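Local atomic coordinates of SPbeta prophage-derived aminoglycoside N(3')-acetyltransferase-like protein YokD (Bacillus subtilis, PDB entry 2NYG), a protein that binds coenzyme A and, as a member of the antibiotic N-acetyltransferase family, may acetylate aminoglycosides and so contribute to antibiotic resistance. Residues L155-Y165 and T182-R190; R220-A230 and K261-K269. All coordinates share one frame; numbering follows the deposited sequence.

Contact 1 of 2, residues L155-Y165 and T182-R190; sequences LGEQSPLGKLY and TCFHLAEYR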
loop_
_atom_site.group_PDB
_atom_site.type_symbol
_atom_site.label_atom_id
_atom_site.label_comp_id
_atom_site.label_asym_id
_atom_site.label_seq_id
_atom_site.Cartn_x
_atom_site.Cartn_y
_atom_site.Cartn_z
ATOM N N LEU A 155 -23.247 3.315 4.322
ATOM C CA LEU A 155 -22.731 2.171 5.049
ATOM C C LEU A 155 -24.058 1.508 5.392
ATOM O O LEU A 155 -24.137 0.434 5.988
ATOM C CB LEU A 155 -21.948 2.612 6.289
ATOM C CG LEU A 155 -21.076 1.525 6.938
ATOM C CD1 LEU A 155 -20.495 0.597 5.863
ATOM C CD2 LEU A 155 -19.956 2.162 7.745
ATOM N N GLY A 156 -25.109 2.197 4.962
ATOM C CA GLY A 156 -26.461 1.732 5.140
ATOM C C GLY A 156 -27.016 1.434 3.760
ATOM O O GLY A 156 -26.281 0.983 2.880
ATOM N N GLU A 157 -28.311 1.674 3.574
ATOM C CA GLU A 157 -28.960 1.445 2.288
ATOM C C GLU A 157 -28.230 2.348 1.306
ATOM O O GLU A 157 -27.766 3.432 1.681
ATOM C CB GLU A 157 -30.432 1.860 2.347
ATOM C CG GLU A 157 -31.161 1.473 3.624
ATOM C CD GLU A 157 -31.307 -0.026 3.793
ATOM O OE1 GLU A 157 -31.024 -0.764 2.830
ATOM O OE2 GLU A 157 -31.720 -0.472 4.883
ATOM N N GLN A 158 -28.117 1.901 0.064
ATOM C CA GLN A 158 -27.447 2.668 -0.980
ATOM C C GLN A 158 -25.943 2.480 -1.047
ATOM O O GLN A 158 -25.342 2.690 -2.095
ATOM C CB GLN A 158 -27.758 4.152 -0.844
ATOM C CG GLN A 158 -29.214 4.501 -1.051
ATOM C CD GLN A 158 -29.393 5.985 -1.290
ATOM O OE1 GLN A 158 -28.996 6.808 -0.460
ATOM N NE2 GLN A 158 -29.976 6.339 -2.437
ATOM N N SER A 159 -25.329 2.105 0.066
ATOM C CA SER A 159 -23.897 1.872 0.070
ATOM C C SER A 159 -23.687 0.452 -0.470
ATOM O O SER A 159 -24.648 -0.288 -0.711
ATOM C CB SER A 159 -23.345 1.971 1.489
ATOM O OG SER A 159 -23.644 0.805 2.230
ATOM N N PRO A 160 -22.425 0.049 -0.669
ATOM C CA PRO A 160 -22.197 -1.302 -1.188
ATOM C C PRO A 160 -22.786 -2.431 -0.352
ATOM O O PRO A 160 -23.026 -3.530 -0.868
ATOM C CB PRO A 160 -20.683 -1.373 -1.296
ATOM C CG PRO A 160 -20.336 0.041 -1.652
ATOM C CD PRO A 160 -21.180 0.834 -0.687
ATOM N N LEU A 161 -23.012 -2.178 0.937
ATOM C CA LEU A 161 -23.591 -3.195 1.804
ATOM C C LEU A 161 -25.005 -3.434 1.335
ATOM O O LEU A 161 -25.577 -4.502 1.552
ATOM C CB LEU A 161 -23.610 -2.745 3.257
ATOM C CG LEU A 161 -22.253 -2.594 3.930
ATOM C CD1 LEU A 161 -22.440 -2.367 5.405
ATOM C CD2 LEU A 161 -21.441 -3.838 3.705
ATOM N N GLY A 162 -25.576 -2.424 0.692
ATOM C CA GLY A 162 -26.922 -2.555 0.182
ATOM C C GLY A 162 -26.963 -3.491 -1.009
ATOM O O GLY A 162 -27.991 -4.087 -1.307
ATOM N N LYS A 163 -25.832 -3.625 -1.689
ATOM C CA LYS A 163 -25.745 -4.482 -2.854
ATOM C C LYS A 163 -25.267 -5.871 -2.457
ATOM O O LYS A 163 -25.520 -6.848 -3.159
ATOM C CB LYS A 163 -24.775 -3.890 -3.867
ATOM C CG LYS A 163 -24.770 -2.380 -3.929
ATOM C CD LYS A 163 -25.884 -1.823 -4.789
ATOM C CE LYS A 163 -25.698 -0.323 -4.917
ATOM N NZ LYS A 163 -26.682 0.309 -5.818
ATOM N N LEU A 164 -24.562 -5.976 -1.343
ATOM C CA LEU A 164 -24.096 -7.282 -0.919
ATOM C C LEU A 164 -25.219 -8.002 -0.180
ATOM O O LEU A 164 -25.194 -9.224 -0.023
ATOM C CB LEU A 164 -22.871 -7.150 -0.009
ATOM C CG LEU A 164 -21.598 -6.466 -0.525
ATOM C CD1 LEU A 164 -20.441 -6.745 0.436
ATOM C CD2 LEU A 164 -21.238 -7.004 -1.884
ATOM N N TYR A 165 -26.208 -7.244 0.278
ATOM C CA TYR A 165 -27.312 -7.842 1.003
ATOM C C TYR A 165 -28.346 -8.474 0.078
ATOM O O TYR A 165 -28.844 -9.567 0.365
ATOM C CB TYR A 165 -27.996 -6.812 1.903
ATOM C CG TYR A 165 -29.216 -7.363 2.616
ATOM C CD1 TYR A 165 -29.087 -8.186 3.747
ATOM C CD2 TYR A 165 -30.500 -7.100 2.136
ATOM C CE1 TYR A 165 -30.206 -8.728 4.368
ATOM C CE2 TYR A 165 -31.617 -7.636 2.753
ATOM C CZ TYR A 165 -31.467 -8.447 3.861
ATOM O OH TYR A 165 -32.579 -8.994 4.436
ATOM N N THR A 182 -17.723 -5.634 8.955
ATOM C CA THR A 182 -18.379 -4.432 8.497
ATOM C C THR A 182 -19.852 -4.598 8.110
ATOM O O THR A 182 -20.625 -3.660 8.251
ATOM C CB THR A 182 -17.612 -3.835 7.308
ATOM O OG1 THR A 182 -16.290 -3.504 7.728
ATOM C CG2 THR A 182 -18.282 -2.577 6.817
ATOM N N CYS A 183 -20.249 -5.775 7.632
ATOM C CA CYS A 183 -21.632 -5.961 7.213
ATOM C C CYS A 183 -22.657 -5.626 8.301
ATOM O O CYS A 183 -23.749 -5.137 7.997
ATOM C CB CYS A 183 -21.859 -7.388 6.710
ATOM S SG CYS A 183 -21.664 -8.648 7.965
ATOM N N PHE A 184 -22.315 -5.883 9.561
ATOM C CA PHE A 184 -23.229 -5.589 10.661
ATOM C C PHE A 184 -23.689 -4.132 10.717
ATOM O O PHE A 184 -24.839 -3.860 11.070
ATOM C CB PHE A 184 -22.590 -5.985 11.987
ATOM C CG PHE A 184 -22.520 -7.464 12.195
ATOM C CD1 PHE A 184 -21.545 -8.020 13.010
ATOM C CD2 PHE A 184 -23.428 -8.309 11.562
ATOM C CE1 PHE A 184 -21.476 -9.398 13.187
ATOM C CE2 PHE A 184 -23.366 -9.681 11.733
ATOM C CZ PHE A 184 -22.390 -10.227 12.545
ATOM N N HIS A 185 -22.796 -3.203 10.377
ATOM C CA HIS A 185 -23.150 -1.796 10.389
ATOM C C HIS A 185 -24.465 -1.599 9.650
ATOM O O HIS A 185 -25.278 -0.779 10.055
ATOM C CB HIS A 185 -22.083 -0.933 9.702
ATOM C CG HIS A 185 -20.853 -0.686 10.523
ATOM N ND1 HIS A 185 -20.879 -0.021 11.728
ATOM C CD2 HIS A 185 -19.549 -0.964 10.275
ATOM C CE1 HIS A 185 -19.645 0.103 12.187
ATOM N NE2 HIS A 185 -18.820 -0.461 11.324
ATOM N N LEU A 186 -24.672 -2.334 8.561
ATOM C CA LEU A 186 -25.903 -2.192 7.791
ATOM C C LEU A 186 -27.162 -2.377 8.652
ATOM O O LEU A 186 -28.135 -1.631 8.500
ATOM C CB LEU A 186 -25.923 -3.178 6.622
ATOM C CG LEU A 186 -27.182 -3.229 5.741
ATOM C CD1 LEU A 186 -27.449 -1.893 5.039
ATOM C CD2 LEU A 186 -26.998 -4.340 4.726
ATOM N N ALA A 187 -27.151 -3.364 9.548
ATOM C CA ALA A 187 -28.292 -3.599 10.425
ATOM C C ALA A 187 -28.604 -2.343 11.262
ATOM O O ALA A 187 -29.771 -2.049 11.541
ATOM C CB ALA A 187 -28.013 -4.780 11.326
ATOM N N GLU A 188 -27.570 -1.599 11.646
ATOM C CA GLU A 188 -27.765 -0.385 12.434
ATOM C C GLU A 188 -28.624 0.664 11.737
ATOM O O GLU A 188 -29.019 1.642 12.359
ATOM C CB GLU A 188 -26.414 0.224 12.846
ATOM C CG GLU A 188 -25.698 -0.591 13.921
ATOM C CD GLU A 188 -24.312 -0.083 14.263
ATOM O OE1 GLU A 188 -23.442 -0.055 13.364
ATOM O OE2 GLU A 188 -24.084 0.273 15.437
ATOM N N TYR A 189 -28.921 0.467 10.455
ATOM C CA TYR A 189 -29.779 1.405 9.728
ATOM C C TYR A 189 -31.196 0.818 9.555
ATOM O O TYR A 189 -32.052 1.397 8.878
ATOM C CB TYR A 189 -29.206 1.723 8.344
ATOM C CG TYR A 189 -27.850 2.400 8.321
ATOM C CD1 TYR A 189 -26.677 1.665 8.507
ATOM C CD2 TYR A 189 -27.732 3.766 8.045
ATOM C CE1 TYR A 189 -25.425 2.263 8.412
ATOM C CE2 TYR A 189 -26.478 4.377 7.946
ATOM C CZ TYR A 189 -25.330 3.611 8.129
ATOM O OH TYR A 189 -24.080 4.176 8.015
ATOM N N ARG A 190 -31.435 -0.331 10.181
ATOM C CA ARG A 190 -32.722 -1.007 10.097
ATOM C C ARG A 190 -33.351 -1.219 11.478
ATOM O O ARG A 190 -34.252 -2.045 11.630
ATOM C CB ARG A 190 -32.527 -2.350 9.383
ATOM C CG ARG A 190 -31.887 -2.184 8.013
ATOM C CD ARG A 190 -31.556 -3.485 7.292
ATOM N NE ARG A 190 -31.289 -3.222 5.877
ATOM C CZ ARG A 190 -30.920 -4.131 4.979
ATOM N NH1 ARG A 190 -30.756 -5.397 5.332
ATOM N NH2 ARG A 190 -30.731 -3.769 3.718
#

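Contact 2 of 2, residues R220-A230 and K261-K269; sequences REELFQEVGQA and KWFINNDSK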
loop_
_atom_site.group_PDB
_atom_site.type_symbol
_atom_site.label_atom_id
_atom_site.label_comp_id
_atom_site.label_asym_id
_atom_site.label_seq_id
_atom_site.Cartn_x
_atom_site.Cartn_y
_atom_site.Cartn_z
ATOM N N ARG A 220 -22.128 1.423 16.812
ATOM C CA ARG A 220 -21.856 0.710 18.053
ATOM C C ARG A 220 -21.088 -0.569 17.729
ATOM O O ARG A 220 -21.413 -1.652 18.220
ATOM C CB ARG A 220 -23.162 0.354 18.762
ATOM C CG ARG A 220 -23.935 1.551 19.288
ATOM C CD ARG A 220 -25.163 1.111 20.029
ATOM N NE ARG A 220 -26.203 0.635 19.130
ATOM C CZ ARG A 220 -27.258 -0.070 19.519
ATOM N NH1 ARG A 220 -27.405 -0.390 20.797
ATOM N NH2 ARG A 220 -28.183 -0.433 18.635
ATOM N N GLU A 221 -20.056 -0.431 16.903
ATOM C CA GLU A 221 -19.257 -1.577 16.511
ATOM C C GLU A 221 -18.681 -2.367 17.696
ATOM O O GLU A 221 -18.284 -3.523 17.536
ATOM C CB GLU A 221 -18.135 -1.135 15.562
ATOM C CG GLU A 221 -16.975 -0.395 16.207
ATOM C CD GLU A 221 -17.031 1.121 16.025
ATOM O OE1 GLU A 221 -17.835 1.601 15.194
ATOM O OE2 GLU A 221 -16.253 1.830 16.710
ATOM N N GLU A 222 -18.658 -1.756 18.880
ATOM C CA GLU A 222 -18.121 -2.407 20.071
ATOM C C GLU A 222 -18.868 -3.682 20.424
ATOM O O GLU A 222 -18.344 -4.530 21.135
ATOM C CB GLU A 222 -18.157 -1.465 21.279
ATOM C CG GLU A 222 -19.538 -1.176 21.811
ATOM C CD GLU A 222 -20.102 0.122 21.294
ATOM O OE1 GLU A 222 -19.574 0.636 20.283
ATOM O OE2 GLU A 222 -21.081 0.628 21.891
ATOM N N LEU A 223 -20.093 -3.806 19.920
ATOM C CA LEU A 223 -20.949 -4.964 20.168
ATOM C C LEU A 223 -20.814 -6.104 19.140
ATOM O O LEU A 223 -21.131 -7.259 19.445
ATOM C CB LEU A 223 -22.408 -4.514 20.199
ATOM C CG LEU A 223 -22.818 -3.483 21.254
ATOM C CD1 LEU A 223 -24.246 -3.043 20.991
ATOM C CD2 LEU A 223 -22.673 -4.082 22.647
ATOM N N PHE A 224 -20.345 -5.771 17.935
ATOM C CA PHE A 224 -20.209 -6.735 16.848
ATOM C C PHE A 224 -19.655 -8.071 17.267
ATOM O O PHE A 224 -20.091 -9.096 16.766
ATOM C CB PHE A 224 -19.354 -6.158 15.720
ATOM C CG PHE A 224 -20.018 -5.032 14.972
ATOM C CD1 PHE A 224 -21.215 -4.483 15.428
ATOM C CD2 PHE A 224 -19.417 -4.480 13.837
ATOM C CE1 PHE A 224 -21.797 -3.414 14.782
ATOM C CE2 PHE A 224 -20.000 -3.394 13.176
ATOM C CZ PHE A 224 -21.185 -2.862 13.649
ATOM N N GLN A 225 -18.698 -8.059 18.189
ATOM C CA GLN A 225 -18.110 -9.295 18.664
ATOM C C GLN A 225 -19.161 -10.126 19.390
ATOM O O GLN A 225 -19.157 -11.350 19.301
ATOM C CB GLN A 225 -16.941 -9.005 19.595
ATOM C CG GLN A 225 -16.198 -10.248 20.029
ATOM C CD GLN A 225 -15.721 -11.067 18.856
ATOM O OE1 GLN A 225 -15.376 -10.526 17.811
ATOM N NE2 GLN A 225 -15.689 -12.378 19.027
ATOM N N GLU A 226 -20.070 -9.457 20.096
ATOM C CA GLU A 226 -21.132 -10.151 20.810
ATOM C C GLU A 226 -22.179 -10.629 19.811
ATOM O O GLU A 226 -22.684 -11.740 19.905
ATOM C CB GLU A 226 -21.794 -9.229 21.824
ATOM C CG GLU A 226 -22.332 -9.966 23.032
ATOM C CD GLU A 226 -23.187 -9.088 23.934
ATOM O OE1 GLU A 226 -22.756 -7.951 24.249
ATOM O OE2 GLU A 226 -24.286 -9.549 24.325
ATOM N N VAL A 227 -22.499 -9.784 18.845
ATOM C CA VAL A 227 -23.489 -10.146 17.839
ATOM C C VAL A 227 -23.079 -11.400 17.065
ATOM O O VAL A 227 -23.886 -12.296 16.854
ATOM C CB VAL A 227 -23.691 -9.002 16.849
ATOM C CG1 VAL A 227 -24.725 -9.388 15.815
ATOM C CG2 VAL A 227 -24.083 -7.737 17.612
ATOM N N GLY A 228 -21.811 -11.447 16.662
ATOM C CA GLY A 228 -21.303 -12.574 15.910
ATOM C C GLY A 228 -21.294 -13.847 16.724
ATOM O O GLY A 228 -21.556 -14.930 16.220
ATOM N N GLN A 229 -20.999 -13.717 18.005
ATOM C CA GLN A 229 -20.951 -14.902 18.844
ATOM C C GLN A 229 -22.357 -15.471 19.095
ATOM O O GLN A 229 -22.527 -16.664 19.334
ATOM C CB GLN A 229 -20.213 -14.580 20.149
ATOM C CG GLN A 229 -18.687 -14.735 20.014
ATOM C CD GLN A 229 -17.881 -14.247 21.228
ATOM O OE1 GLN A 229 -18.246 -14.499 22.375
ATOM N NE2 GLN A 229 -16.760 -13.569 20.965
ATOM N N ALA A 230 -23.359 -14.602 19.011
ATOM C CA ALA A 230 -24.735 -15.010 19.214
ATOM C C ALA A 230 -25.234 -15.652 17.908
ATOM O O ALA A 230 -26.032 -16.593 17.912
ATOM C CB ALA A 230 -25.626 -13.777 19.582
ATOM N N LYS A 261 -32.139 -8.214 14.401
ATOM C CA LYS A 261 -32.925 -8.769 15.489
ATOM C C LYS A 261 -32.254 -8.688 16.855
ATOM O O LYS A 261 -32.873 -8.252 17.829
ATOM C CB LYS A 261 -33.322 -10.201 15.153
ATOM C CG LYS A 261 -34.266 -10.232 13.977
ATOM C CD LYS A 261 -34.693 -11.618 13.584
ATOM C CE LYS A 261 -35.759 -11.527 12.513
ATOM N NZ LYS A 261 -36.356 -12.847 12.199
ATOM N N TRP A 262 -30.994 -9.094 16.934
ATOM C CA TRP A 262 -30.257 -9.015 18.187
ATOM C C TRP A 262 -30.346 -7.565 18.686
ATOM O O TRP A 262 -30.633 -7.324 19.850
ATOM C CB TRP A 262 -28.798 -9.411 17.968
ATOM C CG TRP A 262 -28.003 -9.534 19.226
ATOM C CD1 TRP A 262 -27.699 -10.683 19.888
ATOM C CD2 TRP A 262 -27.382 -8.471 19.959
ATOM N NE1 TRP A 262 -26.918 -10.408 20.988
ATOM C CE2 TRP A 262 -26.710 -9.057 21.058
ATOM C CE3 TRP A 262 -27.326 -7.081 19.795
ATOM C CZ2 TRP A 262 -25.989 -8.300 21.987
ATOM C CZ3 TRP A 262 -26.612 -6.328 20.712
ATOM C CH2 TRP A 262 -25.952 -6.940 21.797
ATOM N N PHE A 263 -30.097 -6.606 17.800
ATOM C CA PHE A 263 -30.175 -5.192 18.160
ATOM C C PHE A 263 -31.587 -4.778 18.590
ATOM O O PHE A 263 -31.761 -4.165 19.640
ATOM C CB PHE A 263 -29.760 -4.294 16.978
ATOM C CG PHE A 263 -28.275 -4.211 16.745
ATOM C CD1 PHE A 263 -27.408 -3.956 17.792
ATOM C CD2 PHE A 263 -27.749 -4.349 15.464
ATOM C CE1 PHE A 263 -26.041 -3.839 17.575
ATOM C CE2 PHE A 263 -26.384 -4.235 15.238
ATOM C CZ PHE A 263 -25.529 -3.979 16.295
ATOM N N ILE A 264 -32.583 -5.102 17.770
ATOM C CA ILE A 264 -33.963 -4.736 18.052
ATOM C C ILE A 264 -34.466 -5.244 19.400
ATOM O O ILE A 264 -35.048 -4.485 20.189
ATOM C CB ILE A 264 -34.926 -5.267 16.952
ATOM C CG1 ILE A 264 -34.650 -4.564 15.627
ATOM C CG2 ILE A 264 -36.373 -5.028 17.359
ATOM C CD1 ILE A 264 -35.545 -5.024 14.486
ATOM N N ASN A 265 -34.245 -6.527 19.660
ATOM C CA ASN A 265 -34.705 -7.126 20.902
ATOM C C ASN A 265 -33.806 -6.867 22.092
ATOM O O ASN A 265 -34.147 -7.199 23.223
ATOM C CB ASN A 265 -34.866 -8.637 20.708
ATOM C CG ASN A 265 -36.058 -8.999 19.821
ATOM O OD1 ASN A 265 -37.159 -8.483 20.008
ATOM N ND2 ASN A 265 -35.838 -9.883 18.851
ATOM N N ASN A 266 -32.655 -6.263 21.865
ATOM C CA ASN A 266 -31.785 -6.025 22.995
ATOM C C ASN A 266 -31.855 -4.595 23.479
ATOM O O ASN A 266 -31.439 -4.326 24.593
ATOM C CB ASN A 266 -30.370 -6.348 22.633
ATOM C CG ASN A 266 -29.765 -7.444 23.495
ATOM O OD1 ASN A 266 -30.131 -8.614 23.409
ATOM N ND2 ASN A 266 -28.816 -7.061 24.324
ATOM N N ASP A 267 -32.345 -3.651 22.648
ATOM C CA ASP A 267 -32.470 -2.266 23.104
ATOM C C ASP A 267 -33.919 -2.044 23.539
ATOM O O ASP A 267 -34.222 -1.081 24.227
ATOM C CB ASP A 267 -32.129 -1.225 22.021
ATOM C CG ASP A 267 -30.810 -1.513 21.320
ATOM O OD1 ASP A 267 -29.859 -1.983 22.009
ATOM O OD2 ASP A 267 -30.727 -1.265 20.086
ATOM N N SER A 268 -34.801 -2.946 23.118
ATOM C CA SER A 268 -36.209 -2.855 23.475
ATOM C C SER A 268 -36.593 -3.758 24.710
ATOM O O SER A 268 -37.275 -3.304 25.644
ATOM C CB SER A 268 -37.070 -3.199 22.230
ATOM O OG SER A 268 -37.733 -4.422 22.399
ATOM N N LYS A 269 -36.092 -4.991 24.704
ATOM C CA LYS A 269 -36.377 -5.966 25.746
ATOM C C LYS A 269 -35.377 -5.927 26.852
ATOM O O LYS A 269 -35.543 -6.597 27.854
ATOM C CB LYS A 269 -36.520 -7.419 25.181
ATOM C CG LYS A 269 -37.755 -7.626 24.316
ATOM C CD LYS A 269 -37.895 -9.065 23.829
ATOM C CE LYS A 269 -39.135 -9.339 22.933
ATOM N NZ LYS A 269 -38.893 -10.552 22.050
HETATM O O HOH W 1 -25.633 -11.843 22.837
#

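Contact 1 of 2, residues L155-Y165 and T182-R190
Arg190 joins the two segments through a side-on salt bridge to Glu157. NE reaches Glu157 OE2 at 3.0 Å and NH2 of Arg190 reaches Glu157 OE1 at 3.1 Å, both nearly straight at 176°, with carboxylate and guanidinium planes almost coplanar. The remaining nitrogen, NH1, sits over the centre of the Tyr165 ring. Arg190 CZ lies 4.2 Å from the Tyr165 ring centroid in a cation-pi contact, and the guanidinium stands steeply on the ring instead of stacking flat. Paired bonds and ring together fix its rotation. Leu186 CG lies over one face of the Arg190 guanidinium; from there CD2 packs on Tyr165 CB, CD1 covers the backbone of Gly156, and CB meets Leu161 CD1 at 3.8 Å. Gly156 also lays its CA over the centre of the Tyr189 ring, 3.3 Å from the centroid, a CH-pi contact. Leu155, with CG anti to the backbone N (chi1 -166°), brings CD2 over one face of the His185 imidazole. In the second shell, Gly156 O accepts from both Ser159 N and Ser159 OG, tying the type II turn to the N-cap of the following helix. Tyr165 OH is hydrogen-bonded to Asp257 of helix 252-268, and Tyr189 OH to Glu216 of strand 208-217. Helix 160-165 and the weakly bonded helix 183-187 cross nearly at a right angle (-95°), with Leu161 and Leu186 between them; Phe135 of strand 135-139 packs against Leu155, Leu161 and Thr182.

Contact 2 of 2, residues R220-A230 and K261-K269
The indole of Trp262 is packed on one face by Val227, whose CG2 lies 4.2 Å from the centroid of the six-membered ring in a CH-pi contact; Asn266 CG, from the next turn of the same helix, covers the opposite face. At the indole edge stands Glu226, its carboxylate plane nearly perpendicular to the ring and OE2 3.2 Å from Trp262 CZ2. A water links the two residues, donating to Glu226 OE2 and accepting from Trp262 NE1 at 2.7 Å, so the indole N-H is satisfied. Ala230 CB approaches Trp262 CD1 at 3.7 Å. A chi1 of -172° swings the Trp262 indole toward Val227 and Ala230 of helix 224-230. Leu223 CD1 and Phe224 CE1 both arrive at the edge of the Phe263 ring. Phe263 CE1 also lies over one face of the Arg220 guanidinium, offset toward the rim, with the planes 30° apart. That guanidinium grips Asp267 end-on: NH2 bonds Asp267 OD2 at 3.0 Å, and NH1 bonds Asp267 OD1 at 3.2 Å from above the carboxylate plane. This salt bridge lies beside the Phe263 ring, and Asp267 is exposed. Through Trp262 and Phe263, helix 224-234 packs against the C-terminal part of helix 252-268, the short segments crossing steeply at 112°. Earlier in helix 252-268, Phe258 and Ala259 carry the packing on to Ala230 and Val227, and Phe184 of helix 183-187 also touches Val227.

Overall arrangement
Contact 1 is mostly buried, about 11 Å between its centre and that of the chain, although its salt bridge reaches the surface at Glu157; contact 2, at about 19 Å, is only partly buried. Both include an arginine-carboxylate pair beside an aromatic ring, but the grip is side-on in contact 1 and end-on in contact 2. Backbone packing on a tyrosine face marks the former, indole and phenylalanine packing with a bridging water the latter. Helix 252-268 takes part in contact 2 and also packs against both segments of contact 1. The two contacts adjoin directly: Glu188 OE2 probably accepts from Arg220 N, while His185 meets Phe224 edge-to-face and hydrogen-bonds Glu188.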